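PDB 5YYL: major royal jelly protein 1 from Apis mellifera, which is the most abundant protein of royal jelly, fed by nurse bees to larvae and probably nutritional, and binds the sterol 24-methylenecholesterol. Local coordinates for residues L34-F44 against I76-P87; V86-S94 against P102-W110. All coordinates share one frame; numbering follows the deposited sequence.

Overall arrangement
Both contacts build on one antiparallel four-strand sheet, a blade of the propeller: contact 1 packs one face of strand 75-81 against residues 34-44, which carry strand 33-37 of a different sheet, and contact 2 pairs strand 90-94 with the outermost strand 102-106. Each is partly buried, with its centre about 16 or 17 Å from the centre of the chain. Their chemistry differs accordingly. Contact 1 is packing between sheets, carried by aromatic rings, a methionine and a proline; contact 2 is an edge pairing held by backbone hydrogen bonds. They share Val86 and Pro87 and are joined by polar links, Trp37 NE1 to Pro102 O and Met80 O to Ser89 OG.

Contact 1 of 2, residues L34-F44 against I76-P87; sequences LHEWKFFDYDF and IFVTMLRYNGVP. With NAG (2-acetamido-2-deoxy-beta-D-glucopyranose), chain E.
Packing between two neighbouring sheets of a beta-propeller brings Phe40 and Tyr42 against Met80 and Pro87. Strand 76-81 presents Ile76, Val78 and Met80, alternate residues that share a face, to the other segment. Phe40 lies between two partners: Trp37 CG covers one face of its ring, and the thioether of Met80 covers the opposite one. Met80 CE is 4.0 Å from the Phe40 ring centroid. Met80 SD also lies over this face, 4.2 Å from the Phe40 centroid, a Met-aromatic contact. Bends at chi2 and chi3 (74° and 35°) fold the methionine so that sulfur and methyl lie over the ring together, a fit that a flexible, polarisable chain makes easily. Beside it, Val78 CG1 reaches Phe40 CE1 at 3.8 Å.

Tyr42 meets a proline instead. Pro87 CG sits 3.5 Å from the Tyr42 ring centroid and 11° off its normal, a CH-pi contact in which the rigid pyrrolidine offers its C-H groups to the flat face. The same Pro87 CG lies 3.9 Å from Phe44 CZ, although Phe44 is poorly ordered. Tyrosine suits a place with both apolar and polar neighbours: Tyr42 OH lies 3.7 Å from Met80 CG and is hydrogen-bonded to Asn64 OD1. At the turn after the strand, Arg82 NH1 donates to Val86 O at 2.7 Å, tying the backbone leading into Pro87. Side chains of strand 33-37, which pairs with strand 400-406, and of the loop after it thus pack against the face of the four-stranded sheet holding 75-81, consistent with the way adjacent blades meet in a beta-propeller.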
# COMPACT_ATOMS: atom_id res chain seq x y z
N LEU A 34 -29.81 8.54 2.78
CA LEU A 34 -28.92 8.22 1.69
C LEU A 34 -29.26 9.08 0.47
O LEU A 34 -28.36 9.54 -0.23
CB LEU A 34 -29.08 6.74 1.36
CG LEU A 34 -28.09 6.08 0.42
CD1 LEU A 34 -26.70 6.07 1.01
CD2 LEU A 34 -28.51 4.67 0.07
N HIS A 35 -30.55 9.28 0.20
CA HIS A 35 -31.03 10.16 -0.88
C HIS A 35 -32.36 10.76 -0.50
O HIS A 35 -33.20 10.11 0.11
CB HIS A 35 -31.21 9.39 -2.19
CG HIS A 35 -29.95 8.81 -2.73
ND1 HIS A 35 -28.91 9.58 -3.20
CD2 HIS A 35 -29.54 7.52 -2.84
CE1 HIS A 35 -27.93 8.80 -3.60
NE2 HIS A 35 -28.28 7.54 -3.39
N GLU A 36 -32.53 12.03 -0.87
CA GLU A 36 -33.76 12.77 -0.62
C GLU A 36 -34.26 13.34 -1.91
O GLU A 36 -33.50 13.57 -2.85
CB GLU A 36 -33.48 13.93 0.33
CG GLU A 36 -33.82 13.64 1.77
CD GLU A 36 -33.41 14.77 2.70
OE1 GLU A 36 -32.66 15.68 2.28
OE2 GLU A 36 -33.82 14.73 3.89
N TRP A 37 -35.57 13.57 -1.95
CA TRP A 37 -36.18 14.26 -3.06
C TRP A 37 -37.30 15.16 -2.57
O TRP A 37 -38.03 14.82 -1.64
CB TRP A 37 -36.78 13.29 -4.04
CG TRP A 37 -35.83 12.53 -4.86
CD1 TRP A 37 -35.36 12.86 -6.09
CD2 TRP A 37 -35.29 11.24 -4.56
NE1 TRP A 37 -34.54 11.87 -6.57
CE2 TRP A 37 -34.48 10.86 -5.65
CE3 TRP A 37 -35.41 10.37 -3.46
CZ2 TRP A 37 -33.80 9.64 -5.68
CZ3 TRP A 37 -34.73 9.16 -3.50
CH2 TRP A 37 -33.94 8.81 -4.61
N LYS A 38 -37.39 16.33 -3.21
CA LYS A 38 -38.58 17.16 -3.15
C LYS A 38 -39.54 16.64 -4.20
O LYS A 38 -40.74 16.57 -3.96
CB LYS A 38 -38.23 18.62 -3.39
CG LYS A 38 -37.26 19.18 -2.37
CD LYS A 38 -37.08 20.69 -2.49
CE LYS A 38 -36.54 21.30 -1.20
NZ LYS A 38 -36.91 22.74 -1.02
N PHE A 39 -39.00 16.26 -5.35
CA PHE A 39 -39.77 15.63 -6.40
C PHE A 39 -38.82 14.94 -7.37
O PHE A 39 -37.65 15.31 -7.46
CB PHE A 39 -40.61 16.65 -7.17
CG PHE A 39 -39.81 17.81 -7.71
CD1 PHE A 39 -39.12 17.70 -8.92
CD2 PHE A 39 -39.73 19.00 -7.00
CE1 PHE A 39 -38.36 18.75 -9.40
CE2 PHE A 39 -38.98 20.06 -7.48
CZ PHE A 39 -38.30 19.94 -8.69
N PHE A 40 -39.34 13.98 -8.11
CA PHE A 40 -38.51 13.23 -9.01
C PHE A 40 -38.39 13.94 -10.34
O PHE A 40 -39.29 14.66 -10.75
CB PHE A 40 -39.04 11.80 -9.19
CG PHE A 40 -38.78 10.94 -8.00
CD1 PHE A 40 -37.60 10.21 -7.91
CD2 PHE A 40 -39.69 10.91 -6.94
CE1 PHE A 40 -37.34 9.43 -6.80
CE2 PHE A 40 -39.43 10.13 -5.83
CZ PHE A 40 -38.26 9.39 -5.76
N ASP A 41 -37.24 13.73 -10.98
CA ASP A 41 -36.91 14.28 -12.27
C ASP A 41 -35.97 13.28 -12.91
O ASP A 41 -35.40 12.44 -12.22
CB ASP A 41 -36.24 15.65 -12.09
CG ASP A 41 -36.13 16.44 -13.39
OD1 ASP A 41 -36.46 15.90 -14.47
OD2 ASP A 41 -35.71 17.62 -13.32
N TYR A 42 -35.80 13.36 -14.23
CA TYR A 42 -35.04 12.36 -14.98
C TYR A 42 -33.89 12.96 -15.80
O TYR A 42 -33.86 14.15 -16.07
CB TYR A 42 -36.00 11.56 -15.88
CG TYR A 42 -37.12 10.87 -15.13
CD1 TYR A 42 -37.16 9.48 -15.01
CD2 TYR A 42 -38.16 11.60 -14.55
CE1 TYR A 42 -38.19 8.85 -14.32
CE2 TYR A 42 -39.18 10.98 -13.86
CZ TYR A 42 -39.19 9.61 -13.75
OH TYR A 42 -40.22 9.02 -13.07
N ASP A 43 -32.94 12.11 -16.18
CA ASP A 43 -31.88 12.43 -17.14
C ASP A 43 -32.40 12.09 -18.54
O ASP A 43 -32.18 11.00 -19.10
CB ASP A 43 -30.59 11.65 -16.80
CG ASP A 43 -29.39 12.02 -17.69
OD1 ASP A 43 -29.42 11.71 -18.90
OD2 ASP A 43 -28.38 12.57 -17.18
N PHE A 44 -33.07 13.08 -19.11
CA PHE A 44 -33.52 13.02 -20.50
C PHE A 44 -32.37 13.17 -21.50
O PHE A 44 -32.46 12.68 -22.63
CB PHE A 44 -34.57 14.09 -20.75
CG PHE A 44 -35.85 13.89 -20.00
CD1 PHE A 44 -36.15 14.66 -18.86
CD2 PHE A 44 -36.80 12.98 -20.44
CE1 PHE A 44 -37.35 14.49 -18.18
CE2 PHE A 44 -38.00 12.79 -19.75
CZ PHE A 44 -38.28 13.55 -18.64
N ILE A 76 -28.69 2.09 -7.50
CA ILE A 76 -29.83 2.15 -6.59
C ILE A 76 -31.05 2.23 -7.50
O ILE A 76 -31.22 3.22 -8.19
CB ILE A 76 -29.80 3.42 -5.71
CG1 ILE A 76 -28.60 3.44 -4.76
CG2 ILE A 76 -31.10 3.58 -4.92
CD1 ILE A 76 -28.65 2.44 -3.61
N PHE A 77 -31.90 1.20 -7.50
CA PHE A 77 -33.12 1.19 -8.31
C PHE A 77 -34.22 1.98 -7.64
O PHE A 77 -34.31 2.00 -6.43
CB PHE A 77 -33.56 -0.23 -8.65
CG PHE A 77 -32.57 -0.95 -9.52
CD1 PHE A 77 -32.57 -0.75 -10.91
CD2 PHE A 77 -31.61 -1.79 -8.97
CE1 PHE A 77 -31.64 -1.40 -11.71
CE2 PHE A 77 -30.69 -2.45 -9.78
CZ PHE A 77 -30.71 -2.26 -11.15
N VAL A 78 -35.03 2.68 -8.42
CA VAL A 78 -36.19 3.40 -7.91
C VAL A 78 -37.31 3.20 -8.91
O VAL A 78 -37.14 3.56 -10.07
CB VAL A 78 -35.92 4.91 -7.76
CG1 VAL A 78 -37.17 5.63 -7.28
CG2 VAL A 78 -34.76 5.15 -6.80
N THR A 79 -38.42 2.59 -8.49
CA THR A 79 -39.53 2.32 -9.41
C THR A 79 -40.64 3.32 -9.18
O THR A 79 -40.92 3.69 -8.05
CB THR A 79 -40.12 0.91 -9.30
OG1 THR A 79 -40.90 0.79 -8.11
CG2 THR A 79 -39.05 -0.13 -9.34
N MET A 80 -41.25 3.76 -10.28
CA MET A 80 -42.27 4.78 -10.22
C MET A 80 -43.62 4.21 -10.67
O MET A 80 -43.71 3.48 -11.68
CB MET A 80 -41.88 5.98 -11.07
CG MET A 80 -42.32 7.31 -10.48
SD MET A 80 -41.39 7.93 -9.05
CE MET A 80 -39.73 7.38 -9.44
N LEU A 81 -44.65 4.53 -9.87
CA LEU A 81 -46.04 4.20 -10.22
C LEU A 81 -46.38 4.97 -11.49
O LEU A 81 -46.24 6.20 -11.52
CB LEU A 81 -47.02 4.61 -9.12
CG LEU A 81 -47.00 3.83 -7.81
CD1 LEU A 81 -47.98 4.44 -6.82
CD2 LEU A 81 -47.30 2.37 -8.07
N ARG A 82 -46.82 4.24 -12.51
CA ARG A 82 -47.07 4.83 -13.83
C ARG A 82 -48.40 5.56 -13.88
O ARG A 82 -49.40 5.02 -14.31
CB ARG A 82 -47.00 3.77 -14.93
CG ARG A 82 -47.13 4.33 -16.33
CD ARG A 82 -45.84 5.00 -16.82
NE ARG A 82 -44.93 3.97 -17.30
CZ ARG A 82 -43.90 4.15 -18.12
NH1 ARG A 82 -43.58 5.36 -18.57
NH2 ARG A 82 -43.17 3.08 -18.48
N TYR A 83 -48.38 6.79 -13.42
CA TYR A 83 -49.47 7.72 -13.66
C TYR A 83 -49.24 8.44 -15.00
O TYR A 83 -48.30 8.13 -15.73
CB TYR A 83 -49.64 8.69 -12.48
CG TYR A 83 -50.37 8.09 -11.30
CD1 TYR A 83 -51.58 8.61 -10.88
CD2 TYR A 83 -49.84 7.00 -10.60
CE1 TYR A 83 -52.26 8.07 -9.80
CE2 TYR A 83 -50.52 6.45 -9.52
CZ TYR A 83 -51.73 7.00 -9.12
OH TYR A 83 -52.42 6.48 -8.05
N ASN A 84 -50.16 9.34 -15.34
CA ASN A 84 -49.98 10.28 -16.45
C ASN A 84 -48.87 11.27 -16.06
O ASN A 84 -48.95 11.93 -15.01
CB ASN A 84 -51.29 11.01 -16.80
CG ASN A 84 -51.99 11.62 -15.58
OD1 ASN A 84 -52.52 10.89 -14.73
ND2 ASN A 84 -52.00 12.96 -15.49
N GLY A 85 -47.83 11.32 -16.89
CA GLY A 85 -46.68 12.20 -16.65
C GLY A 85 -45.49 11.54 -15.95
O GLY A 85 -44.77 12.18 -15.17
N VAL A 86 -45.28 10.25 -16.25
CA VAL A 86 -44.22 9.46 -15.66
C VAL A 86 -43.46 8.80 -16.80
O VAL A 86 -43.88 7.77 -17.30
CB VAL A 86 -44.79 8.41 -14.68
CG1 VAL A 86 -43.67 7.50 -14.18
CG2 VAL A 86 -45.45 9.12 -13.50
N PRO A 87 -42.33 9.42 -17.22
CA PRO A 87 -41.59 8.98 -18.41
C PRO A 87 -41.12 7.55 -18.36
O PRO A 87 -41.30 6.81 -19.34
CB PRO A 87 -40.39 9.94 -18.46
CG PRO A 87 -40.31 10.57 -17.13
CD PRO A 87 -41.71 10.60 -16.59
C1 NAG E . -55.20 8.88 -15.36
C2 NAG E . -56.10 8.43 -16.53
C3 NAG E . -56.26 9.57 -17.54
C4 NAG E . -56.75 10.88 -16.91
C5 NAG E . -55.85 11.18 -15.69
C6 NAG E . -56.28 12.36 -14.82
C7 NAG E . -56.35 6.24 -17.67
C8 NAG E . -55.65 5.14 -18.43
N2 NAG E . -55.58 7.26 -17.26
O3 NAG E . -57.17 9.20 -18.57
O4 NAG E . -56.66 11.87 -17.95
O5 NAG E . -55.81 10.05 -14.81
O6 NAG E . -57.65 12.22 -14.42
O7 NAG E . -57.55 6.16 -17.45

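Contact 2 of 2, residues V86-S94 against P102-W110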
# COMPACT_ATOMS: atom_id res chain seq x y z
N VAL A 86 -45.28 10.25 -16.25
CA VAL A 86 -44.22 9.46 -15.66
C VAL A 86 -43.46 8.80 -16.80
O VAL A 86 -43.88 7.77 -17.30
CB VAL A 86 -44.79 8.41 -14.68
CG1 VAL A 86 -43.67 7.50 -14.18
CG2 VAL A 86 -45.45 9.12 -13.50
N PRO A 87 -42.33 9.42 -17.22
CA PRO A 87 -41.59 8.98 -18.41
C PRO A 87 -41.12 7.55 -18.36
O PRO A 87 -41.30 6.81 -19.34
CB PRO A 87 -40.39 9.94 -18.46
CG PRO A 87 -40.31 10.57 -17.13
CD PRO A 87 -41.71 10.60 -16.59
N SER A 88 -40.50 7.15 -17.25
CA SER A 88 -40.06 5.77 -17.05
C SER A 88 -40.48 5.25 -15.71
O SER A 88 -40.60 6.02 -14.75
CB SER A 88 -38.55 5.63 -17.19
OG SER A 88 -38.15 4.28 -16.98
N SER A 89 -40.69 3.93 -15.66
CA SER A 89 -41.12 3.26 -14.43
C SER A 89 -39.94 2.63 -13.71
O SER A 89 -39.77 2.86 -12.53
CB SER A 89 -42.17 2.20 -14.71
OG SER A 89 -42.70 1.75 -13.48
N LEU A 90 -39.17 1.82 -14.42
CA LEU A 90 -37.98 1.19 -13.88
C LEU A 90 -36.76 2.10 -14.08
O LEU A 90 -36.33 2.32 -15.21
CB LEU A 90 -37.75 -0.17 -14.54
CG LEU A 90 -36.58 -1.00 -14.02
CD1 LEU A 90 -36.67 -1.21 -12.51
CD2 LEU A 90 -36.54 -2.33 -14.74
N ASN A 91 -36.21 2.62 -12.97
CA ASN A 91 -35.07 3.57 -13.02
C ASN A 91 -33.93 3.22 -12.07
O ASN A 91 -34.08 2.38 -11.19
CB ASN A 91 -35.55 4.98 -12.66
CG ASN A 91 -36.87 5.31 -13.29
OD1 ASN A 91 -37.01 5.22 -14.51
ND2 ASN A 91 -37.86 5.67 -12.48
N VAL A 92 -32.78 3.88 -12.29
CA VAL A 92 -31.68 3.93 -11.33
C VAL A 92 -31.37 5.38 -11.04
O VAL A 92 -31.73 6.25 -11.81
CB VAL A 92 -30.39 3.22 -11.79
CG1 VAL A 92 -30.64 1.73 -11.94
CG2 VAL A 92 -29.85 3.79 -13.08
N ILE A 93 -30.70 5.64 -9.92
CA ILE A 93 -30.28 6.98 -9.57
C ILE A 93 -29.02 7.24 -10.35
O ILE A 93 -28.15 6.38 -10.43
CB ILE A 93 -30.05 7.17 -8.06
CG1 ILE A 93 -31.29 6.72 -7.27
CG2 ILE A 93 -29.75 8.64 -7.75
CD1 ILE A 93 -31.21 6.96 -5.77
N SER A 94 -28.94 8.43 -10.95
CA SER A 94 -27.82 8.83 -11.79
C SER A 94 -26.85 9.71 -11.02
O SER A 94 -27.11 10.14 -9.88
CB SER A 94 -28.34 9.63 -12.99
OG SER A 94 -28.74 10.94 -12.59
N PRO A 102 -31.61 13.90 -6.69
CA PRO A 102 -30.95 13.10 -7.73
C PRO A 102 -31.86 12.76 -8.90
O PRO A 102 -32.99 12.33 -8.69
CB PRO A 102 -30.55 11.82 -6.98
CG PRO A 102 -30.40 12.26 -5.58
CD PRO A 102 -31.45 13.31 -5.36
N LEU A 103 -31.39 12.99 -10.12
CA LEU A 103 -32.18 12.66 -11.29
C LEU A 103 -32.17 11.15 -11.45
O LEU A 103 -31.20 10.50 -11.08
CB LEU A 103 -31.63 13.32 -12.57
CG LEU A 103 -32.23 14.67 -12.98
CD1 LEU A 103 -32.23 15.71 -11.86
CD2 LEU A 103 -31.47 15.13 -14.21
N LEU A 104 -33.26 10.64 -11.99
CA LEU A 104 -33.37 9.23 -12.32
C LEU A 104 -33.01 9.03 -13.76
O LEU A 104 -33.01 9.95 -14.53
CB LEU A 104 -34.79 8.72 -12.10
CG LEU A 104 -35.40 8.93 -10.72
CD1 LEU A 104 -36.63 8.05 -10.61
CD2 LEU A 104 -34.40 8.61 -9.61
N GLN A 105 -32.76 7.78 -14.11
CA GLN A 105 -32.29 7.41 -15.43
C GLN A 105 -32.89 6.03 -15.67
O GLN A 105 -32.67 5.12 -14.88
CB GLN A 105 -30.76 7.36 -15.41
CG GLN A 105 -30.10 6.62 -16.57
CD GLN A 105 -28.80 5.96 -16.14
OE1 GLN A 105 -27.98 6.58 -15.46
NE2 GLN A 105 -28.61 4.70 -16.53
N PRO A 106 -33.67 5.87 -16.75
CA PRO A 106 -34.35 4.59 -17.02
C PRO A 106 -33.43 3.39 -17.16
O PRO A 106 -32.37 3.50 -17.76
CB PRO A 106 -35.04 4.85 -18.37
CG PRO A 106 -35.32 6.30 -18.33
CD PRO A 106 -34.13 6.93 -17.67
N TYR A 107 -33.85 2.25 -16.62
CA TYR A 107 -33.07 1.00 -16.72
C TYR A 107 -33.88 -0.00 -17.57
O TYR A 107 -35.08 -0.11 -17.39
CB TYR A 107 -32.80 0.43 -15.31
CG TYR A 107 -31.93 -0.81 -15.28
CD1 TYR A 107 -30.56 -0.70 -15.20
CD2 TYR A 107 -32.48 -2.09 -15.29
CE1 TYR A 107 -29.73 -1.82 -15.14
CE2 TYR A 107 -31.68 -3.23 -15.26
CZ TYR A 107 -30.30 -3.08 -15.17
OH TYR A 107 -29.48 -4.18 -15.13
N PRO A 108 -33.24 -0.74 -18.49
CA PRO A 108 -31.82 -0.60 -18.87
C PRO A 108 -31.53 0.67 -19.67
O PRO A 108 -30.58 1.39 -19.36
CB PRO A 108 -31.60 -1.83 -19.75
CG PRO A 108 -32.52 -2.86 -19.19
CD PRO A 108 -33.71 -2.13 -18.62
N ASP A 109 -32.36 0.94 -20.67
CA ASP A 109 -32.30 2.15 -21.51
C ASP A 109 -33.74 2.64 -21.64
O ASP A 109 -34.65 2.03 -21.06
CB ASP A 109 -31.67 1.82 -22.89
CG ASP A 109 -32.14 0.46 -23.46
OD1 ASP A 109 -33.36 0.25 -23.62
OD2 ASP A 109 -31.27 -0.41 -23.70
N TRP A 110 -33.96 3.72 -22.39
CA TRP A 110 -35.34 4.21 -22.65
C TRP A 110 -36.29 3.24 -23.40
O TRP A 110 -37.51 3.42 -23.34
CB TRP A 110 -35.29 5.54 -23.40
CG TRP A 110 -34.81 6.67 -22.56
CD1 TRP A 110 -33.52 7.08 -22.39
CD2 TRP A 110 -35.63 7.55 -21.78
NE1 TRP A 110 -33.47 8.16 -21.54
CE2 TRP A 110 -34.75 8.47 -21.15
CE3 TRP A 110 -37.01 7.65 -21.53
CZ2 TRP A 110 -35.22 9.49 -20.30
CZ3 TRP A 110 -37.47 8.66 -20.69
CH2 TRP A 110 -36.58 9.56 -20.08
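The indole of Trp110 has Pro106 CG over the centre of one face, 3.5 Å above the plane, while Pro87 CB lies at its edge, 3.9 Å from Trp110 CZ3. A flat ring suits this place because it can rest on one proline and abut another. The Tyr107 ring is met at its edge by Leu90 CD2, and Val92 CG1 approaches Tyr107 CD1 at 4.1 Å. Phe77 meets the Tyr107 ring edge-to-face, and Phe44 the Trp110 ring. With CG opposite the backbone N (chi1 -176°), the tyrosine runs beside Leu90 in the same direction.

Ahead of these rings in the chain, strand 102-106 pairs antiparallel with strand 90-94. Tyr107 N bonds Leu90 O almost straight (177°), and Val92 and Gln105 form a hydrogen-bonded pair: Val92 N to Gln105 O and the more bent Gln105 N to Val92 O, both 2.9 Å. Branched Val92 suits the extended chain, and its CG2 packs along the Gln105 amide. Leu103 O accepts twice from one residue: Ser94 N comes almost head-on at 3.1 Å, whereas Ser94 OG, 2.9 Å away, stands well above the carbonyl plane. Serine's short side chain, with OG between N and C (chi1 75°), makes this double grip possible. The Asn91 carboxamide is held as well: Ser88 OG donates to Asn91 OD1 at 2.9 Å, and Asn91 ND2 makes a weak hydrogen bond to Val78 O of strand 75-81. Leu104 CD1 packs against the same amide.

Pro102 CB and Ile93 CG2 lie side by side. Strand 90-94 is flanked by strand 75-81, Ile93 and Leu104 lean on Trp37 of strand 33-37, and Leu90 reaches Phe157 of strand 153-158.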